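Long-range contacts in Fdc1 (Candida dubliniensis, PDB 4ZAD), which catalyses the reversible, prenylated-FMN-dependent decarboxylation of aromatic acids such as ferulic, p-coumaric and cinnamic acid to their vinyl products: residues A[146-151]-A[318-323]; A[154-159]-A[285-290]. All blocks are in the same frame, centred on the assembly; numbering follows the deposited sequence.

Both contacts are buried and both touch the prenylated flavin, so neither counts as a surface contact. They differ in what they join and in chemistry. Contact 1 sets a loop against the chain leaving strand 317-319, and it mixes aliphatic packing with a polar histidine–carbonyl link close to the second subunit. Contact 2 lies between two loops, 154-159 and 285-290, and is carried almost wholly by aromatic carbon, with the chain beside it, at Lys155, exposed. Segments 146-151 and 154-159 belong to the same loop between strands 131-134 and 162-166. The contacts adjoin one another: Ser321 N of contact 1 probably gives a hydrogen bond to Thr159 OG1 of contact 2, at 2.7 Å.

Contact 1. Residues A[146-151]-A[318-323]; sequences PLLHHG and MPISNP. With 4LU (1-deoxy-5-O-phosphono-1-(3,3,4,5-tetramethyl-9,11-dioxo-2,3,8,9,10,11-hexahydro-7H-quinolino[1,8-fg]pteridin-12-ium-7-y l)-D-ribitol), chain E.
With chi1 at -35°, His149 holds its ring beside its own backbone N and hands NE2 to segment 318-323, while Asn322, extended at -177°, slides its amide past the ring from the other segment. His149 NE2 donates to Pro323 O at 2.8 Å, nearly in the ring plane and in the carbonyl plane. Asn322 OD1 sits differently: it lies over one face of the imidazole, 3.1 Å from His149 CE1, with amide and ring planes 58° apart, too far from the N-H direction to be a second acceptor. Asp152 OD2 is hydrogen-bonded to ND1, and two acceptors at the two ring nitrogens are consistent with a protonated imidazole; the nearby amide oxygen might help stabilise such a charge.

The segments run side by side without strand pairing, in the flavin-binding domain of the UbiD fold. Leu148 CB lies 3.3 Å from Asn322 OD1, and its CD1 reaches Ser321 O. Further along, Pro146 CG meets Ile320 CD1 at 4.2 Å. Asn322 ND2 bonds to Tyr496 OH of the second subunit. Toward the cofactor, Pro323 CG lies 3.5 Å from the prenyl methyl C12, and Ser321 CB packs on the flavin methyl C7M.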
ATOM      1  N   PRO A 146       0.610 -24.976 -21.238  1.00 32.98           N
ATOM      2  CA  PRO A 146       1.749 -24.433 -20.505  1.00 33.16           C
ATOM      3  C   PRO A 146       1.930 -24.987 -19.105  1.00 33.79           C
ATOM      4  O   PRO A 146       0.941 -25.371 -18.468  1.00 34.59           O
ATOM      5  CB  PRO A 146       1.415 -22.945 -20.393  1.00 32.91           C
ATOM      6  CG  PRO A 146      -0.061 -22.860 -20.521  1.00 33.13           C
ATOM      7  CD  PRO A 146      -0.476 -23.992 -21.405  1.00 33.08           C
ATOM      8  N   LEU A 147       3.181 -24.996 -18.630  1.00 33.99           N
ATOM      9  CA  LEU A 147       3.478 -25.116 -17.210  1.00 34.07           C
ATOM     10  C   LEU A 147       3.795 -23.699 -16.704  1.00 34.27           C
ATOM     11  O   LEU A 147       4.920 -23.143 -16.848  1.00 34.40           O
ATOM     12  CB  LEU A 147       4.639 -26.062 -16.975  1.00 34.93           C
ATOM     13  CG  LEU A 147       4.947 -26.437 -15.522  1.00 35.68           C
ATOM     14  CD1 LEU A 147       4.143 -27.653 -15.137  1.00 37.43           C
ATOM     15  CD2 LEU A 147       6.440 -26.710 -15.349  1.00 36.78           C
ATOM     16  N   LEU A 148       2.768 -23.106 -16.115  1.00 33.30           N
ATOM     17  CA  LEU A 148       2.734 -21.679 -15.908  1.00 32.38           C
ATOM     18  C   LEU A 148       3.682 -21.234 -14.812  1.00 32.22           C
ATOM     19  O   LEU A 148       4.340 -20.188 -14.953  1.00 31.82           O
ATOM     20  CB  LEU A 148       1.302 -21.249 -15.591  1.00 31.90           C
ATOM     21  CG  LEU A 148       0.376 -21.341 -16.781  1.00 30.47           C
ATOM     22  CD1 LEU A 148      -1.071 -21.083 -16.376  1.00 26.79           C
ATOM     23  CD2 LEU A 148       0.892 -20.316 -17.849  1.00 31.92           C
ATOM     24  N   HIS A 149       3.750 -22.018 -13.738  1.00 31.93           N
ATOM     25  CA  HIS A 149       4.640 -21.713 -12.642  1.00 32.72           C
ATOM     26  C   HIS A 149       5.478 -22.921 -12.238  1.00 33.39           C
ATOM     27  O   HIS A 149       4.960 -24.013 -12.167  1.00 33.36           O
ATOM     28  CB  HIS A 149       3.889 -21.281 -11.385  1.00 32.41           C
ATOM     29  CG  HIS A 149       2.651 -20.491 -11.623  1.00 32.37           C
ATOM     30  ND1 HIS A 149       1.479 -21.056 -12.075  1.00 33.03           N
ATOM     31  CD2 HIS A 149       2.364 -19.200 -11.347  1.00 32.28           C
ATOM     32  CE1 HIS A 149       0.543 -20.129 -12.127  1.00 32.99           C
ATOM     33  NE2 HIS A 149       1.055 -18.995 -11.686  1.00 32.29           N
ATOM     34  N   HIS A 150       6.753 -22.699 -11.908  1.00 34.80           N
ATOM     35  CA  HIS A 150       7.559 -23.696 -11.195  1.00 35.66           C
ATOM     36  C   HIS A 150       6.784 -24.170 -10.000  1.00 35.59           C
ATOM     37  O   HIS A 150       6.329 -23.348  -9.194  1.00 36.10           O
ATOM     38  CB  HIS A 150       8.881 -23.092 -10.694  1.00 36.78           C
ATOM     39  CG  HIS A 150       9.857 -24.110 -10.181  1.00 39.76           C
ATOM     40  ND1 HIS A 150      10.332 -25.146 -10.964  1.00 43.96           N
ATOM     41  CD2 HIS A 150      10.454 -24.245  -8.973  1.00 42.79           C
ATOM     42  CE1 HIS A 150      11.163 -25.885 -10.251  1.00 46.65           C
ATOM     43  NE2 HIS A 150      11.256 -25.359  -9.038  1.00 45.86           N
ATOM     44  N   GLY A 151       6.633 -25.490  -9.890  1.00 35.54           N
ATOM     45  CA  GLY A 151       5.942 -26.124  -8.763  1.00 34.70           C
ATOM     46  C   GLY A 151       4.473 -26.432  -9.059  1.00 33.86           C
ATOM     47  O   GLY A 151       3.771 -27.030  -8.230  1.00 32.90           O
ATOM     48  N   MET A 318      -5.951 -19.810 -27.740  1.00 33.20           N
ATOM     49  CA  MET A 318      -6.388 -19.984 -26.406  1.00 33.12           C
ATOM     50  C   MET A 318      -6.020 -18.845 -25.475  1.00 32.09           C
ATOM     51  O   MET A 318      -4.841 -18.563 -25.276  1.00 32.46           O
ATOM     52  CB  MET A 318      -5.910 -21.282 -25.809  1.00 33.45           C
ATOM     53  CG  MET A 318      -6.633 -21.432 -24.504  1.00 34.82           C
ATOM     54  SD  MET A 318      -6.832 -23.064 -23.977  1.00 40.64           S
ATOM     55  CE  MET A 318      -5.144 -23.323 -23.380  1.00 39.48           C
ATOM     56  N   PRO A 319      -7.032 -18.230 -24.843  1.00 30.96           N
ATOM     57  CA  PRO A 319      -6.680 -17.309 -23.800  1.00 30.39           C
ATOM     58  C   PRO A 319      -6.262 -18.049 -22.544  1.00 30.14           C
ATOM     59  O   PRO A 319      -6.630 -19.214 -22.325  1.00 29.59           O
ATOM     60  CB  PRO A 319      -7.937 -16.524 -23.584  1.00 30.71           C
ATOM     61  CG  PRO A 319      -9.026 -17.439 -23.982  1.00 31.38           C
ATOM     62  CD  PRO A 319      -8.488 -18.354 -25.002  1.00 30.91           C
ATOM     63  N   ILE A 320      -5.481 -17.340 -21.734  1.00 29.26           N
ATOM     64  CA  ILE A 320      -4.716 -17.914 -20.638  1.00 28.05           C
ATOM     65  C   ILE A 320      -4.672 -16.831 -19.550  1.00 26.36           C
ATOM     66  O   ILE A 320      -4.614 -15.654 -19.876  1.00 23.98           O
ATOM     67  CB  ILE A 320      -3.297 -18.332 -21.233  1.00 29.06           C
ATOM     68  CG1 ILE A 320      -3.383 -19.734 -21.885  1.00 31.69           C
ATOM     69  CG2 ILE A 320      -2.120 -18.209 -20.269  1.00 26.52           C
ATOM     70  CD1 ILE A 320      -3.754 -20.930 -20.921  1.00 36.97           C
ATOM     71  N   SER A 321      -4.779 -17.239 -18.280  1.00 25.49           N
ATOM     72  CA  SER A 321      -4.415 -16.401 -17.116  1.00 24.73           C
ATOM     73  C   SER A 321      -3.391 -17.076 -16.190  1.00 25.45           C
ATOM     74  O   SER A 321      -3.516 -18.241 -15.819  1.00 25.51           O
ATOM     75  CB  SER A 321      -5.627 -16.003 -16.288  1.00 24.42           C
ATOM     76  OG  SER A 321      -5.236 -15.325 -15.110  1.00 20.83           O
ATOM     77  N   ASN A 322      -2.393 -16.306 -15.787  1.00 26.04           N
ATOM     78  CA  ASN A 322      -1.250 -16.829 -15.076  1.00 26.33           C
ATOM     79  C   ASN A 322      -1.168 -16.048 -13.799  1.00 26.63           C
ATOM     80  O   ASN A 322      -0.521 -15.008 -13.754  1.00 26.60           O
ATOM     81  CB  ASN A 322       0.002 -16.663 -15.927  1.00 26.24           C
ATOM     82  CG  ASN A 322       1.234 -17.237 -15.286  1.00 27.22           C
ATOM     83  OD1 ASN A 322       1.161 -18.131 -14.430  1.00 27.02           O
ATOM     84  ND2 ASN A 322       2.399 -16.711 -15.690  1.00 27.59           N
ATOM     85  N   PRO A 323      -1.851 -16.535 -12.761  1.00 27.11           N
ATOM     86  CA  PRO A 323      -2.068 -15.766 -11.563  1.00 27.77           C
ATOM     87  C   PRO A 323      -0.837 -15.668 -10.703  1.00 27.91           C
ATOM     88  O   PRO A 323      -0.039 -16.592 -10.668  1.00 28.31           O
ATOM     89  CB  PRO A 323      -3.146 -16.578 -10.819  1.00 27.56           C
ATOM     90  CG  PRO A 323      -3.727 -17.442 -11.805  1.00 26.70           C
ATOM     91  CD  PRO A 323      -2.590 -17.798 -12.681  1.00 27.78           C
TER
HETATM   92  C9  4LU E 603     -11.502 -16.660 -11.801  1.00 25.48           C
HETATM   93  C8  4LU E 603     -10.777 -16.293 -12.942  1.00 23.73           C
HETATM   94  C7  4LU E 603      -9.659 -17.035 -13.349  1.00 23.50           C
HETATM   95  C10 4LU E 603     -12.131 -19.720  -9.838  1.00 31.52           C
HETATM   96  C6  4LU E 603      -9.219 -18.168 -12.486  1.00 26.69           C
HETATM   97  N3  4LU E 603     -11.876 -22.266  -8.885  1.00 35.70           N
HETATM   98  C2  4LU E 603     -13.015 -21.594  -8.681  1.00 33.13           C
HETATM   99  C13 4LU E 603      -8.534 -19.859 -14.006  1.00 29.97           C
HETATM  100  C5  4LU E 603      -8.069 -19.001 -12.854  1.00 29.47           C
HETATM  101  C1  4LU E 603      -8.599 -20.262 -10.749  1.00 31.33           C
HETATM  102  O2  4LU E 603     -13.921 -22.180  -8.074  1.00 30.21           O
HETATM  103  N1  4LU E 603     -13.143 -20.328  -9.149  1.00 33.42           N
HETATM  104  C4  4LU E 603     -10.836 -21.710  -9.541  1.00 34.33           C
HETATM  105  O4  4LU E 603      -9.835 -22.456  -9.657  1.00 35.46           O
HETATM  106  C4A 4LU E 603     -10.923 -20.426 -10.028  1.00 31.85           C
HETATM  107  N5  4LU E 603      -9.670 -19.572 -10.480  1.00 30.35           N
HETATM  108  C3  4LU E 603      -7.804 -20.034 -11.867  1.00 31.29           C
HETATM  109  C12 4LU E 603      -6.833 -18.220 -13.289  1.00 25.41           C
HETATM  110  C5A 4LU E 603     -10.003 -18.478 -11.261  1.00 26.84           C
HETATM  111  C7M 4LU E 603      -8.863 -16.695 -14.582  1.00 18.57           C
HETATM  112  C8M 4LU E 603     -11.292 -15.112 -13.723  1.00 19.71           C
HETATM  113  C9A 4LU E 603     -11.238 -17.820 -11.056  1.00 26.54           C
HETATM  114  N10 4LU E 603     -12.295 -18.454 -10.314  1.00 26.88           N
HETATM  115  C1' 4LU E 603     -13.275 -17.655  -9.566  1.00 25.72           C
HETATM  116  C2' 4LU E 603     -14.650 -17.893 -10.189  1.00 23.97           C
HETATM  117  O2' 4LU E 603     -14.533 -17.765 -11.621  1.00 25.48           O
HETATM  118  C3' 4LU E 603     -15.718 -16.941  -9.634  1.00 22.32           C
HETATM  119  O3' 4LU E 603     -15.898 -17.178  -8.222  1.00 19.77           O
HETATM  120  C4' 4LU E 603     -17.074 -17.096 -10.356  1.00 20.41           C
HETATM  121  O4' 4LU E 603     -18.094 -16.447  -9.591  1.00 16.95           O
HETATM  122  C5' 4LU E 603     -17.478 -18.573 -10.502  1.00 20.03           C
HETATM  123  O5' 4LU E 603     -18.742 -18.758 -11.106  1.00 15.72           O
HETATM  124  P   4LU E 603     -20.051 -19.147 -10.296  1.00 19.83           P
HETATM  125  O2P 4LU E 603     -20.969 -19.419 -11.487  1.00 13.58           O
HETATM  126  O3P 4LU E 603     -20.333 -17.885  -9.452  1.00 16.03           O
HETATM  127  O1P 4LU E 603     -19.690 -20.349  -9.450  1.00 15.88           O

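Contact 2. Residues A[154-159]-A[285-290]; sequences GKFIQT and GPFGEM. With 4LU (1-deoxy-5-O-phosphono-1-(3,3,4,5-tetramethyl-9,11-dioxo-2,3,8,9,10,11-hexahydro-7H-quinolino[1,8-fg]pteridin-12-ium-7-y l)-D-ribitol), chain E.
Phe156 and Phe287 meet ring against ring, their centroids 4.1 Å apart and their planes inclined by 40°, a pairing that is neither a flat stack nor a T-shape. The rim of Phe287 carrying CD1 and CE1 lies over one face of Phe156, though the closest carbon approach is shorter than carbons can sit and so is doubtful. Phe287 reaches there because its CG is extended away from the backbone N (chi1 -173°), which leaves CB as well as the ring within touch: Phe287 CB is 3.7 Å from Phe156 CZ. Two carbonyls border the edge of Phe156, Gly285 O at 3.8 Å from CZ and Pro286 O at the same distance from CE1, so electron-rich oxygens face the positive rim of the ring. His149 adds an edge-to-face partner for Phe287, and Met181 of strand 181-184 touches Phe156.

Away from this aromatic pair the contact thins. The Thr159 side chain crosses that of Phe287 at about a right angle, CG2 lying 4.2 Å from Phe287 CZ. At the other end Gly154 is partly exposed, and Lys155, whose CB points away from 285-290, is exposed, though its side chain also touches Val145.

Past Phe287 comes Glu289, the predicted proton donor, modelled in two conformers; one brings OE2 near C1, the iminium carbon of the prenylated flavin, so this approach is only tentative. The segments thus meet through aromatic carbon, with two backbone carbonyl oxygens at the edge of Phe156, consistent with an aromatic flank beside the added prenyl ring and, tentatively, an acidic group close by on the same side.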
ATOM      1  N   GLY A 154       0.897 -29.728 -12.606  1.00 32.95           N
ATOM      2  CA  GLY A 154       0.528 -30.193 -13.940  1.00 31.63           C
ATOM      3  C   GLY A 154       0.563 -29.029 -14.914  1.00 31.51           C
ATOM      4  O   GLY A 154       0.922 -27.883 -14.563  1.00 31.08           O
ATOM      5  N   LYS A 155       0.178 -29.309 -16.146  1.00 30.79           N
ATOM      6  CA  LYS A 155       0.012 -28.258 -17.109  1.00 30.84           C
ATOM      7  C   LYS A 155      -1.454 -27.786 -17.059  1.00 30.37           C
ATOM      8  O   LYS A 155      -2.391 -28.570 -17.258  1.00 30.14           O
ATOM      9  CB  LYS A 155       0.401 -28.754 -18.482  1.00 31.14           C
ATOM     10  CG  LYS A 155       1.854 -29.299 -18.614  1.00 33.10           C
ATOM     11  CD  LYS A 155       1.994 -30.076 -19.960  1.00 35.37           C
ATOM     12  CE  LYS A 155       3.406 -30.519 -20.310  1.00 36.29           C
ATOM     13  NZ  LYS A 155       3.521 -30.522 -21.797  1.00 35.88           N
ATOM     14  N   PHE A 156      -1.650 -26.509 -16.761  1.00 30.04           N
ATOM     15  CA  PHE A 156      -3.002 -25.972 -16.582  1.00 29.75           C
ATOM     16  C   PHE A 156      -3.605 -25.434 -17.872  1.00 29.43           C
ATOM     17  O   PHE A 156      -3.384 -24.279 -18.272  1.00 30.91           O
ATOM     18  CB  PHE A 156      -3.036 -24.959 -15.458  1.00 29.34           C
ATOM     19  CG  PHE A 156      -3.215 -25.588 -14.098  1.00 29.26           C
ATOM     20  CD1 PHE A 156      -2.123 -25.988 -13.357  1.00 28.69           C
ATOM     21  CD2 PHE A 156      -4.487 -25.776 -13.558  1.00 27.22           C
ATOM     22  CE1 PHE A 156      -2.299 -26.559 -12.104  1.00 28.03           C
ATOM     23  CE2 PHE A 156      -4.665 -26.353 -12.319  1.00 24.32           C
ATOM     24  CZ  PHE A 156      -3.602 -26.744 -11.598  1.00 25.94           C
ATOM     25  N   ILE A 157      -4.378 -26.300 -18.519  1.00 28.71           N
ATOM     26  CA  ILE A 157      -4.917 -26.031 -19.841  1.00 28.00           C
ATOM     27  C   ILE A 157      -6.080 -25.066 -19.723  1.00 27.58           C
ATOM     28  O   ILE A 157      -6.367 -24.318 -20.649  1.00 27.96           O
ATOM     29  CB  ILE A 157      -5.350 -27.350 -20.534  1.00 28.06           C
ATOM     30  CG1 ILE A 157      -5.611 -27.140 -22.021  1.00 27.43           C
ATOM     31  CG2 ILE A 157      -6.577 -27.997 -19.840  1.00 26.79           C
ATOM     32  CD1 ILE A 157      -5.937 -28.424 -22.733  1.00 25.94           C
ATOM     33  N   GLN A 158      -6.724 -25.068 -18.564  1.00 27.03           N
ATOM     34  CA  GLN A 158      -7.941 -24.294 -18.339  1.00 26.86           C
ATOM     35  C   GLN A 158      -7.672 -23.243 -17.305  1.00 26.18           C
ATOM     36  O   GLN A 158      -7.670 -23.491 -16.097  1.00 26.21           O
ATOM     37  CB  GLN A 158      -9.103 -25.207 -17.965  1.00 27.11           C
ATOM     38  CG  GLN A 158     -10.213 -24.634 -17.122  1.00 28.72           C
ATOM     39  CD  GLN A 158     -10.846 -23.377 -17.661  1.00 30.77           C
ATOM     40  OE1 GLN A 158     -10.400 -22.795 -18.634  1.00 30.73           O
ATOM     41  NE2 GLN A 158     -11.895 -22.936 -16.986  1.00 34.56           N
ATOM     42  N   THR A 159      -7.405 -22.050 -17.813  1.00 25.89           N
ATOM     43  CA  THR A 159      -7.235 -20.899 -16.981  1.00 25.79           C
ATOM     44  C   THR A 159      -8.129 -19.760 -17.450  1.00 25.49           C
ATOM     45  O   THR A 159      -8.261 -18.794 -16.737  1.00 26.19           O
ATOM     46  CB  THR A 159      -5.750 -20.454 -16.912  1.00 26.04           C
ATOM     47  OG1 THR A 159      -5.323 -19.916 -18.181  1.00 26.87           O
ATOM     48  CG2 THR A 159      -4.873 -21.625 -16.544  1.00 26.44           C
ATOM     49  N   GLY A 285      -2.968 -30.391  -8.974  1.00 31.44           N
ATOM     50  CA  GLY A 285      -1.590 -30.266  -8.470  1.00 32.37           C
ATOM     51  C   GLY A 285      -1.714 -28.916  -7.914  1.00 32.36           C
ATOM     52  O   GLY A 285      -2.718 -28.266  -8.248  1.00 33.82           O
ATOM     53  N   PRO A 286      -0.763 -28.501  -7.063  1.00 31.33           N
ATOM     54  CA  PRO A 286      -0.816 -27.115  -6.653  1.00 30.80           C
ATOM     55  C   PRO A 286      -0.703 -26.255  -7.893  1.00 29.39           C
ATOM     56  O   PRO A 286      -0.267 -26.735  -8.931  1.00 29.31           O
ATOM     57  CB  PRO A 286       0.398 -26.956  -5.727  1.00 30.97           C
ATOM     58  CG  PRO A 286       1.288 -28.077  -6.044  1.00 30.87           C
ATOM     59  CD  PRO A 286       0.481 -29.165  -6.660  1.00 31.62           C
ATOM     60  N   PHE A 287      -1.163 -25.026  -7.781  1.00 28.44           N
ATOM     61  CA  PHE A 287      -1.069 -24.026  -8.833  1.00 27.77           C
ATOM     62  C   PHE A 287      -0.656 -22.703  -8.170  1.00 27.38           C
ATOM     63  O   PHE A 287      -1.066 -22.411  -7.052  1.00 26.69           O
ATOM     64  CB  PHE A 287      -2.448 -23.923  -9.481  1.00 27.72           C
ATOM     65  CG  PHE A 287      -2.512 -23.059 -10.689  1.00 26.39           C
ATOM     66  CD1 PHE A 287      -1.700 -23.294 -11.757  1.00 27.76           C
ATOM     67  CD2 PHE A 287      -3.461 -22.060 -10.778  1.00 28.23           C
ATOM     68  CE1 PHE A 287      -1.774 -22.528 -12.910  1.00 28.42           C
ATOM     69  CE2 PHE A 287      -3.548 -21.256 -11.898  1.00 29.03           C
ATOM     70  CZ  PHE A 287      -2.689 -21.490 -12.982  1.00 30.31           C
ATOM     71  N   GLY A 288       0.173 -21.929  -8.847  1.00 27.20           N
ATOM     72  CA  GLY A 288       0.433 -20.547  -8.468  1.00 27.46           C
ATOM     73  C   GLY A 288      -0.824 -19.721  -8.654  1.00 27.78           C
ATOM     74  O   GLY A 288      -1.320 -19.578  -9.753  1.00 27.42           O
ATOM     75  N   GLU A 289      -1.395 -19.239  -7.556  0.50 27.74           N
ATOM     76  CA  GLU A 289      -2.735 -18.642  -7.593  0.50 27.72           C
ATOM     77  C   GLU A 289      -2.758 -17.202  -7.077  0.50 27.95           C
ATOM     78  O   GLU A 289      -1.727 -16.609  -6.760  0.50 27.85           O
ATOM     79  CB  GLU A 289      -3.755 -19.521  -6.819  0.50 27.77           C
ATOM     80  CG  GLU A 289      -4.744 -20.359  -7.698  0.50 26.46           C
ATOM     81  CD  GLU A 289      -6.087 -19.682  -8.022  0.50 24.85           C
ATOM     82  OE1 GLU A 289      -6.175 -18.434  -8.098  0.50 19.20           O
ATOM     83  OE2 GLU A 289      -7.075 -20.436  -8.215  0.50 25.65           O
ATOM     84  N   MET A 290      -3.979 -16.692  -6.979  1.00 28.35           N
ATOM     85  CA  MET A 290      -4.319 -15.288  -6.814  1.00 28.55           C
ATOM     86  C   MET A 290      -3.708 -14.487  -5.672  1.00 28.41           C
ATOM     87  O   MET A 290      -3.766 -13.249  -5.703  1.00 28.33           O
ATOM     88  CB  MET A 290      -5.861 -15.169  -6.742  1.00 28.32           C
ATOM     89  CG  MET A 290      -6.491 -15.860  -5.532  1.00 28.41           C
ATOM     90  SD  MET A 290      -8.272 -15.750  -5.594  1.00 28.80           S
ATOM     91  CE  MET A 290      -8.430 -13.994  -5.286  1.00 26.03           C
TER
HETATM   92  C9  4LU E 603     -11.502 -16.660 -11.801  1.00 25.48           C
HETATM   93  C8  4LU E 603     -10.777 -16.293 -12.942  1.00 23.73           C
HETATM   94  C7  4LU E 603      -9.659 -17.035 -13.349  1.00 23.50           C
HETATM   95  C10 4LU E 603     -12.131 -19.720  -9.838  1.00 31.52           C
HETATM   96  C6  4LU E 603      -9.219 -18.168 -12.486  1.00 26.69           C
HETATM   97  N3  4LU E 603     -11.876 -22.266  -8.885  1.00 35.70           N
HETATM   98  C2  4LU E 603     -13.015 -21.594  -8.681  1.00 33.13           C
HETATM   99  C13 4LU E 603      -8.534 -19.859 -14.006  1.00 29.97           C
HETATM  100  C5  4LU E 603      -8.069 -19.001 -12.854  1.00 29.47           C
HETATM  101  C1  4LU E 603      -8.599 -20.262 -10.749  1.00 31.33           C
HETATM  102  O2  4LU E 603     -13.921 -22.180  -8.074  1.00 30.21           O
HETATM  103  N1  4LU E 603     -13.143 -20.328  -9.149  1.00 33.42           N
HETATM  104  C4  4LU E 603     -10.836 -21.710  -9.541  1.00 34.33           C
HETATM  105  O4  4LU E 603      -9.835 -22.456  -9.657  1.00 35.46           O
HETATM  106  C4A 4LU E 603     -10.923 -20.426 -10.028  1.00 31.85           C
HETATM  107  N5  4LU E 603      -9.670 -19.572 -10.480  1.00 30.35           N
HETATM  108  C3  4LU E 603      -7.804 -20.034 -11.867  1.00 31.29           C
HETATM  109  C12 4LU E 603      -6.833 -18.220 -13.289  1.00 25.41           C
HETATM  110  C5A 4LU E 603     -10.003 -18.478 -11.261  1.00 26.84           C
HETATM  111  C7M 4LU E 603      -8.863 -16.695 -14.582  1.00 18.57           C
HETATM  112  C8M 4LU E 603     -11.292 -15.112 -13.723  1.00 19.71           C
HETATM  113  C9A 4LU E 603     -11.238 -17.820 -11.056  1.00 26.54           C
HETATM  114  N10 4LU E 603     -12.295 -18.454 -10.314  1.00 26.88           N
HETATM  115  C1' 4LU E 603     -13.275 -17.655  -9.566  1.00 25.72           C
HETATM  116  C2' 4LU E 603     -14.650 -17.893 -10.189  1.00 23.97           C
HETATM  117  O2' 4LU E 603     -14.533 -17.765 -11.621  1.00 25.48           O
HETATM  118  C3' 4LU E 603     -15.718 -16.941  -9.634  1.00 22.32           C
HETATM  119  O3' 4LU E 603     -15.898 -17.178  -8.222  1.00 19.77           O
HETATM  120  C4' 4LU E 603     -17.074 -17.096 -10.356  1.00 20.41           C
HETATM  121  O4' 4LU E 603     -18.094 -16.447  -9.591  1.00 16.95           O
HETATM  122  C5' 4LU E 603     -17.478 -18.573 -10.502  1.00 20.03           C
HETATM  123  O5' 4LU E 603     -18.742 -18.758 -11.106  1.00 15.72           O
HETATM  124  P   4LU E 603     -20.051 -19.147 -10.296  1.00 19.83           P
HETATM  125  O2P 4LU E 603     -20.969 -19.419 -11.487  1.00 13.58           O
HETATM  126  O3P 4LU E 603     -20.333 -17.885  -9.452  1.00 16.03           O
HETATM  127  O1P 4LU E 603     -19.690 -20.349  -9.450  1.00 15.88           O